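Local structure of beta subunit of a putative Aromatic-ring-hydroxylating dioxygenase (Novosphingobium aromaticivorans DSM 12444, 3EBY) at residues 14-19 with 95-100; 21-26 with 37-42. The protein is probably the beta subunit of an aromatic-ring-hydroxylating dioxygenase, a family generally credited with dioxygenase activity, and assembles as a trimer of identical chains. All coordinates share one frame; numbering follows the deposited sequence.

Interaction 1 (14-19 with 95-100); sequences SAIDDF and AVITGV
The carboxylate of Asp17 is the flat group that links segment 14-19 to segment 95-100, and it works from its edge: OD1 accepts the backbone N-H of Ala95 through its syn lone pair, the one on the side of the other oxygen. The N to OD1 distance is 2.9 Å and the bond is nearly straight, 168° at the hydrogen. OD2 is held as well, by the side-chain amide NE2 of Gln13, one turn back on the helix. Because that same NE2 also bonds to Ala95 O, Gln13 and Asp17 together take up both the N-H and the carbonyl of one residue. A leucine in place of Asp17 would probably leave the buried N-H of Ala95 without its acceptor and rob the Gln13 amide of one of its two partners.

Beside this polar link lies an apolar one. CB of Ala95 is shared, 3.4 Å from Asp17 OD1 and 3.6 Å from CG2 of Ile16. The two branches of Ile16 divide the work: CG2, anti to the backbone N, meets Ala95, whereas CG1 swings beside that N (chi1 -72°) and carries CD1 along the strand to Ile97 CG1, a looser approach of 4.3 Å.

The helix also borders the second subunit, where Asp18 makes a salt bridge with Arg94 of that chain, while Val96 packs on Leu25 of the third subunit. Within the chain, the contact lays helix 8-28 against strand 87-101, an outermost strand of the mixed sheet. Val105 of the adjoining antiparallel strand 104-116 touches both Ile16 and Ile97, and farther along Thr98 and Gly99 form a classic beta bulge opposite Ser106.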
loop_
_atom_site.group_PDB
_atom_site.type_symbol
_atom_site.label_atom_id
_atom_site.label_comp_id
_atom_site.label_asym_id
_atom_site.label_seq_id
_atom_site.Cartn_x
_atom_site.Cartn_y
_atom_site.Cartn_z
ATOM N N SER A 14 0.750 -16.026 2.071
ATOM C CA SER A 14 0.627 -15.402 3.385
ATOM C C SER A 14 1.980 -15.227 4.055
ATOM O O SER A 14 2.217 -14.210 4.710
ATOM C CB SER A 14 -0.295 -16.221 4.300
ATOM O OG SER A 14 -1.607 -16.226 3.811
ATOM N N ALA A 15 2.829 -16.260 3.972
ATOM C CA ALA A 15 4.184 -16.211 4.562
ATOM C C ALA A 15 5.002 -15.022 4.004
ATOM O O ALA A 15 5.644 -14.269 4.753
ATOM C CB ALA A 15 4.935 -17.581 4.308
ATOM N N ILE A 16 4.945 -14.833 2.697
ATOM C CA ILE A 16 5.712 -13.786 2.036
ATOM C C ILE A 16 5.115 -12.411 2.342
ATOM O O ILE A 16 5.855 -11.456 2.636
ATOM C CB ILE A 16 5.831 -14.053 0.503
ATOM C CG1 ILE A 16 6.794 -15.245 0.275
ATOM C CG2 ILE A 16 6.291 -12.816 -0.239
ATOM C CD1 ILE A 16 6.743 -15.821 -1.104
ATOM N N ASP A 17 3.791 -12.291 2.277
ATOM C CA ASP A 17 3.179 -11.019 2.614
ATOM C C ASP A 17 3.421 -10.626 4.103
ATOM O O ASP A 17 3.732 -9.477 4.389
ATOM C CB ASP A 17 1.684 -11.013 2.280
ATOM C CG ASP A 17 1.403 -10.965 0.770
ATOM O OD1 ASP A 17 2.211 -10.375 0.011
ATOM O OD2 ASP A 17 0.315 -11.465 0.360
ATOM N N ASP A 18 3.378 -11.596 5.016
ATOM C CA ASP A 18 3.703 -11.347 6.439
ATOM C C ASP A 18 5.169 -10.904 6.588
ATOM O O ASP A 18 5.469 -9.908 7.259
ATOM C CB ASP A 18 3.501 -12.621 7.269
ATOM C CG ASP A 18 2.046 -12.922 7.570
ATOM O OD1 ASP A 18 1.162 -12.079 7.363
ATOM O OD2 ASP A 18 1.811 -14.019 8.133
ATOM N N PHE A 19 6.068 -11.613 5.905
ATOM C CA PHE A 19 7.483 -11.258 5.894
ATOM C C PHE A 19 7.655 -9.788 5.467
ATOM O O PHE A 19 8.346 -9.010 6.138
ATOM C CB PHE A 19 8.265 -12.181 4.931
ATOM C CG PHE A 19 9.736 -11.860 4.840
ATOM C CD1 PHE A 19 10.176 -10.790 4.077
ATOM C CD2 PHE A 19 10.665 -12.559 5.614
ATOM C CE1 PHE A 19 11.494 -10.456 4.016
ATOM C CE2 PHE A 19 12.017 -12.206 5.583
ATOM C CZ PHE A 19 12.426 -11.138 4.779
ATOM N N ALA A 95 2.531 -9.286 -2.645
ATOM C CA ALA A 95 3.533 -9.991 -3.464
ATOM C C ALA A 95 2.882 -10.801 -4.579
ATOM O O ALA A 95 1.850 -11.468 -4.366
ATOM C CB ALA A 95 4.408 -10.918 -2.579
ATOM N N VAL A 96 3.528 -10.781 -5.744
ATOM C CA VAL A 96 3.211 -11.696 -6.843
ATOM C C VAL A 96 4.242 -12.803 -6.909
ATOM O O VAL A 96 5.450 -12.551 -7.112
ATOM C CB VAL A 96 3.162 -10.947 -8.214
ATOM C CG1 VAL A 96 2.809 -11.913 -9.344
ATOM C CG2 VAL A 96 2.151 -9.768 -8.162
ATOM N N ILE A 97 3.804 -14.017 -6.616
ATOM C CA ILE A 97 4.683 -15.180 -6.689
ATOM C C ILE A 97 4.910 -15.531 -8.164
ATOM O O ILE A 97 3.946 -15.762 -8.924
ATOM C CB ILE A 97 4.097 -16.364 -5.918
ATOM C CG1 ILE A 97 4.076 -16.045 -4.409
ATOM C CG2 ILE A 97 4.901 -17.672 -6.195
ATOM C CD1 ILE A 97 3.287 -17.048 -3.596
ATOM N N THR A 98 6.179 -15.588 -8.547
ATOM C CA THR A 98 6.577 -15.768 -9.932
ATOM C C THR A 98 7.175 -17.136 -10.245
ATOM O O THR A 98 7.408 -17.446 -11.408
ATOM C CB THR A 98 7.596 -14.693 -10.355
ATOM O OG1 THR A 98 8.766 -14.766 -9.519
ATOM C CG2 THR A 98 6.976 -13.292 -10.270
ATOM N N GLY A 99 7.425 -17.951 -9.219
ATOM C CA GLY A 99 7.909 -19.309 -9.433
ATOM C C GLY A 99 8.058 -20.065 -8.136
ATOM O O GLY A 99 8.299 -19.476 -7.069
ATOM N N VAL A 100 7.903 -21.377 -8.220
ATOM C CA VAL A 100 8.005 -22.225 -7.062
ATOM C C VAL A 100 8.763 -23.471 -7.463
ATOM O O VAL A 100 8.432 -24.107 -8.465
ATOM C CB VAL A 100 6.601 -22.607 -6.513
ATOM C CG1 VAL A 100 6.721 -23.608 -5.351
ATOM C CG2 VAL A 100 5.816 -21.347 -6.097
#

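Interaction 2 (21-26 with 37-42); sequences AAYGLC and TLFVDD
Apolar packing joins these two segments, with no hydrogen bond between them, and Leu38 carries most of it, packing against the helix. Its CD1 comes within 3.8 Å of Tyr23 CD2, approaching the ring obliquely, and lies 4.1 Å from Tyr23 CA, so the methyl sits where the ring leaves the backbone. The same CD1 is 4.5 Å from SG of Cys26, three residues on, and one leucine methyl thus bridges neighbouring turns of the helix. An extended leucine makes this possible: CG lies beside the backbone N (chi1 -52°), anti to the carbonyl carbon, and CD1 continues the chain toward the helix.

The contact between the aromatic rings is looser than that of Leu38 with Tyr23. Phe39 CZ stands at the edge of the Tyr23 ring, near its plane, 4.3 Å from CE2. With CG anti to the backbone N (chi1 177°), the Tyr23 ring is carried out from the helix to where Phe39 can reach it. Trp35 meets both rings, Phe39 in an edge-to-face arrangement, and Arg146 adds a cation-pi contact to Tyr23.

Polar bonds hold the far end of the tyrosine. Its OH is hydrogen-bonded to the terminal carboxylate oxygen OXT of Ile163 and to Trp35 NE1, two partners that should limit the swing of the ring.

In the fold, the contact sets the C-terminal half of helix 8-28 against the segment leading into the sheet. Leu38 and Val40 make backbone hydrogen bonds with Leu143, on which the Phe39 side chain also rests, so the segment is bound to strand 142-150 while Leu38 turns toward the helix and Val40 packs on Arg142 and Lys144 of that strand.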
loop_
_atom_site.group_PDB
_atom_site.type_symbol
_atom_site.label_atom_id
_atom_site.label_comp_id
_atom_site.label_asym_id
_atom_site.label_seq_id
_atom_site.Cartn_x
_atom_site.Cartn_y
_atom_site.Cartn_z
ATOM N N ALA A 21 5.508 -7.232 5.430
ATOM C CA ALA A 21 4.934 -6.298 6.424
ATOM C C ALA A 21 5.910 -6.058 7.583
ATOM O O ALA A 21 6.205 -4.919 7.940
ATOM C CB ALA A 21 3.581 -6.812 6.931
ATOM N N ALA A 22 6.490 -7.144 8.103
ATOM C CA ALA A 22 7.412 -7.086 9.228
ATOM C C ALA A 22 8.764 -6.499 8.826
ATOM O O ALA A 22 9.370 -5.803 9.598
ATOM C CB ALA A 22 7.606 -8.471 9.809
ATOM N N TYR A 23 9.164 -6.733 7.573
ATOM C CA TYR A 23 10.416 -6.189 7.030
ATOM C C TYR A 23 10.323 -4.645 6.984
ATOM O O TYR A 23 11.237 -3.919 7.418
ATOM C CB TYR A 23 10.653 -6.774 5.623
ATOM C CG TYR A 23 11.892 -6.257 4.893
ATOM C CD1 TYR A 23 11.881 -5.031 4.221
ATOM C CD2 TYR A 23 13.063 -7.006 4.851
ATOM C CE1 TYR A 23 13.011 -4.566 3.564
ATOM C CE2 TYR A 23 14.203 -6.530 4.182
ATOM C CZ TYR A 23 14.173 -5.310 3.576
ATOM O OH TYR A 23 15.290 -4.866 2.877
ATOM N N GLY A 24 9.227 -4.137 6.444
ATOM C CA GLY A 24 9.026 -2.686 6.398
ATOM C C GLY A 24 8.998 -2.064 7.777
ATOM O O GLY A 24 9.571 -0.996 7.986
ATOM N N LEU A 25 8.297 -2.712 8.724
ATOM C CA LEU A 25 8.154 -2.139 10.081
ATOM C C LEU A 25 9.480 -2.178 10.850
ATOM O O LEU A 25 9.801 -1.237 11.573
ATOM C CB LEU A 25 7.043 -2.830 10.876
ATOM C CG LEU A 25 5.636 -2.227 10.656
ATOM C CD1 LEU A 25 4.595 -3.023 11.430
ATOM C CD2 LEU A 25 5.592 -0.746 11.057
ATOM N N CYS A 26 10.257 -3.246 10.654
ATOM C CA CYS A 26 11.596 -3.373 11.252
ATOM C C CYS A 26 12.478 -2.167 10.878
ATOM O O CYS A 26 13.035 -1.495 11.762
ATOM C CB CYS A 26 12.218 -4.718 10.793
ATOM S SG CYS A 26 13.947 -4.759 10.781
ATOM N N THR A 37 18.875 -10.564 10.255
ATOM C CA THR A 37 18.291 -11.867 10.633
ATOM C C THR A 37 17.195 -12.360 9.677
ATOM O O THR A 37 16.821 -13.549 9.701
ATOM C CB THR A 37 17.716 -11.864 12.089
ATOM O OG1 THR A 37 16.456 -11.193 12.140
ATOM C CG2 THR A 37 18.728 -11.252 13.095
ATOM N N LEU A 38 16.685 -11.461 8.848
ATOM C CA LEU A 38 15.604 -11.770 7.882
ATOM C C LEU A 38 16.148 -12.441 6.613
ATOM O O LEU A 38 15.392 -12.832 5.729
ATOM C CB LEU A 38 14.842 -10.494 7.516
ATOM C CG LEU A 38 14.339 -9.686 8.721
ATOM C CD1 LEU A 38 13.553 -8.434 8.284
ATOM C CD2 LEU A 38 13.455 -10.593 9.625
ATOM N N PHE A 39 17.463 -12.547 6.542
ATOM C CA PHE A 39 18.160 -13.166 5.401
ATOM C C PHE A 39 18.854 -14.472 5.828
ATOM O O PHE A 39 19.157 -14.680 7.010
ATOM C CB PHE A 39 19.244 -12.220 4.873
ATOM C CG PHE A 39 18.720 -10.914 4.309
ATOM C CD1 PHE A 39 18.400 -9.857 5.143
ATOM C CD2 PHE A 39 18.693 -10.710 2.916
ATOM C CE1 PHE A 39 17.880 -8.654 4.599
ATOM C CE2 PHE A 39 18.267 -9.491 2.378
ATOM C CZ PHE A 39 17.877 -8.465 3.233
ATOM N N VAL A 40 19.107 -15.358 4.864
ATOM C CA VAL A 40 19.978 -16.513 5.116
ATOM C C VAL A 40 21.414 -15.986 5.217
ATOM O O VAL A 40 21.678 -14.839 4.808
ATOM C CB VAL A 40 19.896 -17.570 3.997
ATOM C CG1 VAL A 40 18.437 -18.004 3.776
ATOM C CG2 VAL A 40 20.569 -17.070 2.654
ATOM N N ASP A 41 22.340 -16.810 5.688
ATOM C CA ASP A 41 23.751 -16.366 5.871
ATOM C C ASP A 41 24.413 -16.061 4.510
ATOM O O ASP A 41 25.093 -15.029 4.352
ATOM C CB ASP A 41 24.581 -17.416 6.601
ATOM C CG ASP A 41 24.232 -17.538 8.098
ATOM O OD1 ASP A 41 23.333 -16.826 8.577
ATOM O OD2 ASP A 41 24.816 -18.436 8.757
ATOM N N ASP A 42 24.222 -16.964 3.547
ATOM C CA ASP A 42 24.837 -16.850 2.206
ATOM C C ASP A 42 23.837 -16.178 1.242
ATOM O O ASP A 42 23.275 -16.807 0.347
ATOM C CB ASP A 42 25.235 -18.237 1.716
ATOM C CG ASP A 42 25.921 -18.216 0.349
ATOM O OD1 ASP A 42 26.382 -17.139 -0.090
ATOM O OD2 ASP A 42 25.927 -19.279 -0.294
#

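Two contacts made by a single N-terminal helix illustrate how nested closures organise an alpha-plus-beta fold of the NTF2 clan. From the N terminus, helix 8-28 first offers residues 14-19, then, just beyond, 21-26. The chain soon returns in 37-42, closing the short loop of interaction 2; only after strands 43-49 and 60-64 and helix 67-79 does strand 87-101 close the long loop of interaction 1 around it. Their centres lie about 14 Å apart, yet they touch where Phe19 CE2 packs 3.4 Å from Leu38 O. One helix thereby ties an outermost strand to the approach to strand 43-49, and both contacts reach the second subunit.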